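Local coordinates for protein beta-glycosidase (Bacteroides caccae, PDB 6T2R) that hydrolyses glycosidic bonds as a family 16 glycoside hydrolase, probably as an endo-acting O-glycanase that helps gut bacteria start mucin breakdown, at residues Thr60-Asp65 against Gln91-Gly96; Gly79-Asn84 against Ala247-Glu252. All coordinates share one frame; numbering follows the deposited sequence.

Interaction 1. Residues Thr60-Asp65 against Gln91-Gly96; sequences TQSFDD and QYLTGG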
ATOM      1  N   THR A  60      -8.020 -10.851   8.690  1.00 32.41           N
ATOM      2  CA  THR A  60      -8.412 -11.888   7.711  1.00 33.47           C
ATOM      3  C   THR A  60      -7.167 -12.487   7.061  1.00 31.53           C
ATOM      4  O   THR A  60      -7.333 -13.423   6.219  1.00 34.40           O
ATOM      5  CB  THR A  60      -9.342 -11.225   6.695  1.00 34.54           C
ATOM      6  OG1 THR A  60      -8.643 -10.089   6.156  1.00 30.92           O
ATOM      7  CG2 THR A  60     -10.660 -10.827   7.330  1.00 33.34           C
ATOM      8  N   GLN A  61      -5.988 -11.928   7.377  1.00 31.55           N
ATOM      9  CA  GLN A  61      -4.741 -12.205   6.617  1.00 31.20           C
ATOM     10  C   GLN A  61      -4.449 -13.677   6.835  1.00 32.16           C
ATOM     11  O   GLN A  61      -4.743 -14.147   7.957  1.00 31.04           O
ATOM     12  CB  GLN A  61      -3.621 -11.272   7.053  1.00 30.07           C
ATOM     13  CG  GLN A  61      -3.927  -9.805   6.742  1.00 32.53           C
ATOM     14  CD  GLN A  61      -4.069  -9.435   5.272  1.00 31.57           C
ATOM     15  OE1 GLN A  61      -3.406 -10.004   4.400  1.00 26.85           O
ATOM     16  NE2 GLN A  61      -4.944  -8.471   4.988  1.00 23.57           N
ATOM     17  N   SER A  62      -4.022 -14.377   5.793  1.00 31.88           N
ATOM     18  CA  SER A  62      -4.034 -15.871   5.761  1.00 30.70           C
ATOM     19  C   SER A  62      -2.875 -16.407   4.931  1.00 31.66           C
ATOM     20  O   SER A  62      -2.517 -15.764   3.913  1.00 33.62           O
ATOM     21  CB  SER A  62      -5.333 -16.366   5.232  1.00 29.44           C
ATOM     22  OG  SER A  62      -5.292 -17.744   4.965  1.00 27.09           O
ATOM     23  N   PHE A  63      -2.341 -17.562   5.333  1.00 32.16           N
ATOM     24  CA  PHE A  63      -1.325 -18.324   4.559  1.00 35.05           C
ATOM     25  C   PHE A  63      -2.027 -19.288   3.593  1.00 33.04           C
ATOM     26  O   PHE A  63      -1.360 -19.911   2.789  1.00 30.27           O
ATOM     27  CB  PHE A  63      -0.340 -19.040   5.485  1.00 36.60           C
ATOM     28  CG  PHE A  63       0.580 -18.114   6.243  1.00 40.12           C
ATOM     29  CD1 PHE A  63       0.771 -16.797   5.846  1.00 39.37           C
ATOM     30  CD2 PHE A  63       1.259 -18.563   7.360  1.00 39.36           C
ATOM     31  CE1 PHE A  63       1.611 -15.957   6.556  1.00 42.37           C
ATOM     32  CE2 PHE A  63       2.110 -17.721   8.060  1.00 43.90           C
ATOM     33  CZ  PHE A  63       2.288 -16.423   7.654  1.00 41.65           C
ATOM     34  N   ASP A  64      -3.355 -19.314   3.581  1.00 33.31           N
ATOM     35  CA  ASP A  64      -4.140 -20.226   2.703  1.00 33.17           C
ATOM     36  C   ASP A  64      -3.821 -19.963   1.228  1.00 31.53           C
ATOM     37  O   ASP A  64      -4.074 -18.838   0.754  1.00 29.44           O
ATOM     38  CB  ASP A  64      -5.651 -20.087   2.928  1.00 34.16           C
ATOM     39  CG  ASP A  64      -6.361 -21.328   2.448  1.00 39.15           C
ATOM     40  OD1 ASP A  64      -6.068 -21.762   1.298  1.00 43.10           O
ATOM     41  OD2 ASP A  64      -7.147 -21.887   3.243  1.00 39.00           O
ATOM     42  N   ASP A  65      -3.418 -21.010   0.503  1.00 34.28           N
ATOM     43  CA  ASP A  65      -3.068 -20.944  -0.941  1.00 34.80           C
ATOM     44  C   ASP A  65      -4.255 -20.440  -1.761  1.00 31.23           C
ATOM     45  O   ASP A  65      -4.054 -19.878  -2.844  1.00 30.16           O
ATOM     46  CB  ASP A  65      -2.591 -22.295  -1.457  1.00 36.71           C
ATOM     47  CG  ASP A  65      -1.204 -22.640  -0.977  1.00 39.96           C
ATOM     48  OD1 ASP A  65      -0.445 -21.704  -0.677  1.00 37.61           O
ATOM     49  OD2 ASP A  65      -0.892 -23.843  -0.913  1.00 40.35           O
ATOM     50  N   GLN A  91     -14.095 -15.145   9.831  1.00 38.63           N
ATOM     51  CA  GLN A  91     -15.238 -15.358   8.916  1.00 41.38           C
ATOM     52  C   GLN A  91     -14.759 -15.320   7.464  1.00 39.40           C
ATOM     53  O   GLN A  91     -15.315 -16.053   6.647  1.00 38.59           O
ATOM     54  CB  GLN A  91     -16.242 -14.257   9.210  1.00 44.42           C
ATOM     55  CG  GLN A  91     -17.605 -14.466   8.583  1.00 46.19           C
ATOM     56  CD  GLN A  91     -18.557 -13.500   9.255  1.00 51.14           C
ATOM     57  OE1 GLN A  91     -18.190 -12.797  10.195  1.00 57.46           O
ATOM     58  NE2 GLN A  91     -19.791 -13.451   8.784  1.00 52.06           N
ATOM     59  N   TYR A  92     -13.738 -14.513   7.174  1.00 36.66           N
ATOM     60  CA  TYR A  92     -13.211 -14.284   5.807  1.00 33.96           C
ATOM     61  C   TYR A  92     -11.692 -14.368   5.839  1.00 31.42           C
ATOM     62  O   TYR A  92     -11.096 -14.051   6.889  1.00 31.50           O
ATOM     63  CB  TYR A  92     -13.674 -12.928   5.294  1.00 33.90           C
ATOM     64  CG  TYR A  92     -15.162 -12.768   5.315  1.00 33.57           C
ATOM     65  CD1 TYR A  92     -15.934 -13.318   4.317  1.00 37.56           C
ATOM     66  CD2 TYR A  92     -15.805 -12.050   6.307  1.00 36.15           C
ATOM     67  CE1 TYR A  92     -17.313 -13.192   4.304  1.00 38.08           C
ATOM     68  CE2 TYR A  92     -17.186 -11.893   6.300  1.00 35.28           C
ATOM     69  CZ  TYR A  92     -17.946 -12.495   5.311  1.00 37.66           C
ATOM     70  OH  TYR A  92     -19.309 -12.372   5.253  1.00 43.45           O
ATOM     71  N   LEU A  93     -11.113 -14.817   4.729  1.00 30.59           N
ATOM     72  CA  LEU A  93      -9.652 -14.988   4.510  1.00 33.05           C
ATOM     73  C   LEU A  93      -9.200 -14.081   3.352  1.00 35.99           C
ATOM     74  O   LEU A  93      -9.877 -14.088   2.273  1.00 35.04           O
ATOM     75  CB  LEU A  93      -9.358 -16.445   4.176  1.00 34.08           C
ATOM     76  CG  LEU A  93      -9.761 -17.447   5.247  1.00 36.91           C
ATOM     77  CD1 LEU A  93      -9.445 -18.862   4.777  1.00 35.32           C
ATOM     78  CD2 LEU A  93      -9.059 -17.134   6.574  1.00 38.65           C
ATOM     79  N   THR A  94      -8.108 -13.332   3.547  1.00 30.88           N
ATOM     80  CA  THR A  94      -7.559 -12.451   2.488  1.00 30.61           C
ATOM     81  C   THR A  94      -6.073 -12.743   2.323  1.00 28.59           C
ATOM     82  O   THR A  94      -5.426 -13.188   3.304  1.00 29.81           O
ATOM     83  CB  THR A  94      -7.797 -10.959   2.772  1.00 30.34           C
ATOM     84  OG1 THR A  94      -7.118 -10.632   3.994  1.00 27.63           O
ATOM     85  CG2 THR A  94      -9.266 -10.602   2.819  1.00 28.86           C
ATOM     86  N   GLY A  95      -5.582 -12.531   1.105  1.00 25.39           N
ATOM     87  CA  GLY A  95      -4.150 -12.648   0.770  1.00 25.56           C
ATOM     88  C   GLY A  95      -3.503 -11.275   0.787  1.00 27.18           C
ATOM     89  O   GLY A  95      -4.188 -10.277   0.433  1.00 27.69           O
ATOM     90  N   GLY A  96      -2.246 -11.233   1.223  1.00 26.74           N
ATOM     91  CA  GLY A  96      -1.392 -10.039   1.277  1.00 26.28           C
ATOM     92  C   GLY A  96       0.075 -10.419   1.236  1.00 27.31           C
ATOM     93  O   GLY A  96       0.420 -11.517   1.721  1.00 25.18           O
TER

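Interaction 2. Residues Gly79-Asn84 against Ala247-Glu252; sequences GIVNDN and ADLPVE. With SO4 (sulfate ion), chain C.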
ATOM      1  N   GLY A  79      -9.954 -12.304  -1.561  1.00 29.21           N
ATOM      2  CA  GLY A  79     -10.776 -12.380  -0.347  1.00 31.44           C
ATOM      3  C   GLY A  79     -11.858 -13.447  -0.541  1.00 33.39           C
ATOM      4  O   GLY A  79     -12.544 -13.387  -1.553  1.00 31.56           O
ATOM      5  N   ILE A  80     -11.971 -14.405   0.377  1.00 33.81           N
ATOM      6  CA  ILE A  80     -12.892 -15.568   0.263  1.00 34.58           C
ATOM      7  C   ILE A  80     -13.599 -15.810   1.602  1.00 34.87           C
ATOM      8  O   ILE A  80     -13.093 -15.416   2.672  1.00 35.65           O
ATOM      9  CB  ILE A  80     -12.106 -16.814  -0.181  1.00 36.92           C
ATOM     10  CG1 ILE A  80     -11.139 -17.270   0.913  1.00 37.60           C
ATOM     11  CG2 ILE A  80     -11.408 -16.562  -1.509  1.00 36.13           C
ATOM     12  CD1 ILE A  80     -10.227 -18.386   0.508  1.00 38.59           C
ATOM     13  N   VAL A  81     -14.733 -16.482   1.536  1.00 33.89           N
ATOM     14  CA  VAL A  81     -15.432 -17.018   2.723  1.00 32.75           C
ATOM     15  C   VAL A  81     -14.563 -18.137   3.287  1.00 34.25           C
ATOM     16  O   VAL A  81     -14.161 -18.982   2.499  1.00 33.39           O
ATOM     17  CB  VAL A  81     -16.812 -17.568   2.365  1.00 36.66           C
ATOM     18  CG1 VAL A  81     -17.526 -17.972   3.648  1.00 40.19           C
ATOM     19  CG2 VAL A  81     -17.636 -16.595   1.541  1.00 33.80           C
ATOM     20  N   ASN A  82     -14.289 -18.118   4.588  1.00 31.54           N
ATOM     21  CA  ASN A  82     -13.548 -19.185   5.296  1.00 36.01           C
ATOM     22  C   ASN A  82     -14.500 -20.343   5.623  1.00 40.27           C
ATOM     23  O   ASN A  82     -15.558 -20.071   6.163  1.00 39.71           O
ATOM     24  CB  ASN A  82     -12.993 -18.641   6.600  1.00 37.62           C
ATOM     25  CG  ASN A  82     -12.141 -19.636   7.342  1.00 37.84           C
ATOM     26  OD1 ASN A  82     -11.872 -20.715   6.836  1.00 44.71           O
ATOM     27  ND2 ASN A  82     -11.727 -19.281   8.543  1.00 43.29           N
ATOM     28  N   ASP A  83     -14.086 -21.591   5.415  1.00 46.10           N
ATOM     29  CA  ASP A  83     -14.878 -22.772   5.852  1.00 50.90           C
ATOM     30  C   ASP A  83     -14.264 -23.410   7.099  1.00 50.80           C
ATOM     31  O   ASP A  83     -14.422 -24.608   7.209  1.00 62.10           O
ATOM     32  CB  ASP A  83     -14.992 -23.810   4.741  1.00 52.72           C
ATOM     33  CG  ASP A  83     -13.935 -23.625   3.683  1.00 59.42           C
ATOM     34  OD1 ASP A  83     -12.725 -23.617   4.037  1.00 58.56           O
ATOM     35  OD2 ASP A  83     -14.339 -23.419   2.528  1.00 67.42           O
ATOM     36  N   ASN A  84     -13.624 -22.657   8.004  1.00 59.19           N
ATOM     37  CA  ASN A  84     -13.108 -23.186   9.299  1.00 60.29           C
ATOM     38  C   ASN A  84     -14.201 -23.004  10.362  1.00 67.73           C
ATOM     39  O   ASN A  84     -14.635 -21.854  10.594  1.00 62.16           O
ATOM     40  CB  ASN A  84     -11.765 -22.569   9.714  1.00 62.90           C
ATOM     41  CG  ASN A  84     -11.165 -23.165  10.981  1.00 67.71           C
ATOM     42  OD1 ASN A  84     -11.684 -24.129  11.546  1.00 70.22           O
ATOM     43  ND2 ASN A  84     -10.072 -22.594  11.462  1.00 61.21           N
ATOM     44  N   ALA A 247     -22.080 -12.794  -0.858  1.00 34.93           N
ATOM     45  CA  ALA A 247     -22.550 -12.977  -2.253  1.00 35.72           C
ATOM     46  C   ALA A 247     -21.576 -12.344  -3.249  1.00 35.55           C
ATOM     47  O   ALA A 247     -21.646 -12.699  -4.427  1.00 37.34           O
ATOM     48  CB  ALA A 247     -23.927 -12.392  -2.451  1.00 33.93           C
ATOM     49  N   ASP A 248     -20.771 -11.379  -2.812  1.00 38.01           N
ATOM     50  CA  ASP A 248     -19.797 -10.636  -3.659  1.00 34.42           C
ATOM     51  C   ASP A 248     -18.432 -11.324  -3.615  1.00 35.99           C
ATOM     52  O   ASP A 248     -17.470 -10.767  -4.222  1.00 32.89           O
ATOM     53  CB  ASP A 248     -19.643  -9.191  -3.184  1.00 36.11           C
ATOM     54  CG  ASP A 248     -20.758  -8.272  -3.630  1.00 37.03           C
ATOM     55  OD1 ASP A 248     -21.592  -8.677  -4.497  1.00 35.08           O
ATOM     56  OD2 ASP A 248     -20.778  -7.162  -3.130  1.00 33.04           O
ATOM     57  N   LEU A 249     -18.332 -12.476  -2.936  1.00 33.71           N
ATOM     58  CA  LEU A 249     -17.069 -13.249  -2.866  1.00 35.21           C
ATOM     59  C   LEU A 249     -17.167 -14.501  -3.736  1.00 37.35           C
ATOM     60  O   LEU A 249     -18.255 -14.989  -4.009  1.00 38.30           O
ATOM     61  CB  LEU A 249     -16.787 -13.604  -1.407  1.00 35.02           C
ATOM     62  CG  LEU A 249     -16.814 -12.417  -0.445  1.00 32.63           C
ATOM     63  CD1 LEU A 249     -16.360 -12.851   0.930  1.00 35.40           C
ATOM     64  CD2 LEU A 249     -15.957 -11.267  -0.934  1.00 31.69           C
ATOM     65  N   PRO A 250     -16.016 -15.046  -4.195  1.00 36.49           N
ATOM     66  CA  PRO A 250     -14.699 -14.480  -3.883  1.00 32.09           C
ATOM     67  C   PRO A 250     -14.422 -13.189  -4.673  1.00 33.50           C
ATOM     68  O   PRO A 250     -15.116 -12.891  -5.636  1.00 30.82           O
ATOM     69  CB  PRO A 250     -13.744 -15.607  -4.289  1.00 33.15           C
ATOM     70  CG  PRO A 250     -14.442 -16.254  -5.456  1.00 31.87           C
ATOM     71  CD  PRO A 250     -15.902 -16.230  -5.052  1.00 36.37           C
ATOM     72  N   VAL A 251     -13.451 -12.403  -4.205  1.00 34.20           N
ATOM     73  CA  VAL A 251     -13.056 -11.129  -4.858  1.00 29.84           C
ATOM     74  C   VAL A 251     -11.537 -11.125  -5.001  1.00 29.40           C
ATOM     75  O   VAL A 251     -10.841 -11.733  -4.139  1.00 28.76           O
ATOM     76  CB  VAL A 251     -13.606  -9.934  -4.077  1.00 31.33           C
ATOM     77  CG1 VAL A 251     -12.869  -9.731  -2.759  1.00 33.92           C
ATOM     78  CG2 VAL A 251     -13.587  -8.682  -4.933  1.00 32.34           C
ATOM     79  N   GLU A 252     -11.054 -10.520  -6.085  1.00 29.45           N
ATOM     80  CA  GLU A 252      -9.601 -10.407  -6.358  1.00 30.74           C
ATOM     81  C   GLU A 252      -9.182  -8.950  -6.556  1.00 28.11           C
ATOM     82  O   GLU A 252     -10.030  -8.100  -6.861  1.00 26.82           O
ATOM     83  CB  GLU A 252      -9.162 -11.077  -7.656  1.00 31.02           C
ATOM     84  CG  GLU A 252     -10.015 -12.211  -8.093  1.00 36.29           C
ATOM     85  CD  GLU A 252      -9.412 -12.873  -9.309  1.00 34.75           C
ATOM     86  OE1 GLU A 252      -9.272 -14.091  -9.277  1.00 44.10           O
ATOM     87  OE2 GLU A 252      -8.995 -12.156 -10.219  1.00 30.91           O
TER
HETATM   88  S   SO4 C 302      -8.421 -19.112  10.566  1.00 60.00           S
HETATM   89  O1  SO4 C 302      -7.748 -18.784   9.348  1.00 60.21           O
HETATM   90  O2  SO4 C 302      -9.434 -20.149  10.344  1.00 65.13           O
HETATM   91  O3  SO4 C 302      -7.438 -19.596  11.501  1.00 70.75           O
HETATM   92  O4  SO4 C 302      -9.081 -17.933  11.090  1.00 47.06           O

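Interaction 1. Residues Thr60-Asp65 against Gln91-Gly96
Thr94 OG1 and Thr60 OG1 lie 2.7 Å apart in a hydrogen bond that either group could donate, and the Thr94 hydroxyl has a weak second bond to the carbonyl of Met234. Both threonines turn OG1 between their own backbone N and carbonyl carbon (chi1 55° for Thr60, 62° for Thr94). The side chains meet at a slant: while the hydroxyls bond, the Thr94 methyl CG2 also lies against Thr60 OG1, 3.4 Å away. The Gln61 amide turns its flat face to Thr94 OG1, so NE2, although 3.2 Å from that oxygen, has too poor an N-H angle for a bond; NE2 is instead held by the carbonyls of Met234 and Trp57.

The backbones join beneath this pair. Thr94 N donates to Thr60 O over 2.8 Å, while the CA-H of Leu93 comes against the same oxygen with CA 3.3 Å away. Thr60 CG2 meets Tyr92 O at 3.3 Å. Farther along, Leu93 spreads its methyls against the loop: CD2 touches Ser62 CB at 4.0 Å and CD1 approaches Asp64 OD2, a carboxylate oxygen in a salt bridge with Arg66. An ST turn shapes that end of the loop, as Ser62 OG accepts from Asp64 N at 2.9 Å.

A single beta bridge, Gln61 with Thr94, is thus all the sheet-like pairing here. In this buried contact the irregular loop between strands 48-49 and 68-71 is tied to strand 92-98 by the threonine hydroxyl bond and by Thr94 N to Thr60 O, while the Gln61 amide finds its partners in Met234 and Trp57.

Interaction 2. Residues Gly79-Asn84 against Ala247-Glu252
Gly79 and Val251 form an antiparallel hydrogen-bonded pair (Gly79 N to Val251 O 2.8 Å, Val251 N to Gly79 O 3.0 Å) in the beta-sandwich (jelly-roll) fold of family 16 glycoside hydrolases, where the end of strand 74-81 meets the start of strand 251-263.

Side chains are sorted onto the two faces of the sheet here. On one, Val251 CG1 sits alongside the bare glycine backbone, 3.9 Å from Gly79 O; Leu249 leans in on the same face with its branches divided, CD2 toward Gly79 O and CD1 toward Val81. The leucine and Val81 side chains cross at about a right angle. Leu249 CD1 is 4.0 Å from the methyl CG2 of Val81 and equally close to the backbone N of that residue. On the opposite face Ile80 meets the flank of the Pro250 ring, its CG2 methyl lying 3.8 Å from Pro250 CB. The peptide bond before Pro250 is cis, a sharp kink between the short 3-10 turn at Ala247-Asp248 and the strand. Beyond Ile80 the cover passes to strand 92-98, since both Ile80 and Asn82 rest on Leu93.

Past the paired residues, the chain from Asn82 to Asn84 leaves the second segment behind and holds a sulfate, probably from the crystallisation liquor. A weak bond from Asn84 N to Asn82 OD1 closes this turn. Each asparagine places CG anti to its backbone N (chi1 -176° in both), and the two amides, which also donate to Ala90 O (Asn82 ND2) and Glu86 OE2 (Asn84 ND2), converge on one sulfate oxygen: Asn82 ND2 donates to O2 at 3.0 Å, and Asn84 ND2, in a poorly ordered residue, donates to O2 at 2.8 Å.

In the fold
The two contacts, whose centres lie about 9 Å apart, belong to neighbouring strands of one sheet region. Strands 74-81 and 92-98 pair directly: Ile80 N lies 2.8 Å from Leu93 O and Asn82 N 3.1 Å from Gln91 O, both probable hydrogen bonds. Tyr92 CD1 also packs 3.4 Å from Leu249 CD1. Loop 60-65, strands 92-98 and 74-81, and then strand 251-263 therefore follow one another laterally, although their segments alternate along the chain. The sulfate bound in interaction 2 connects them again: Ala90 N and Arg52 complete its site, Leu93's side chain approaches it, and Arg52 also bonds Gln61 O of interaction 1.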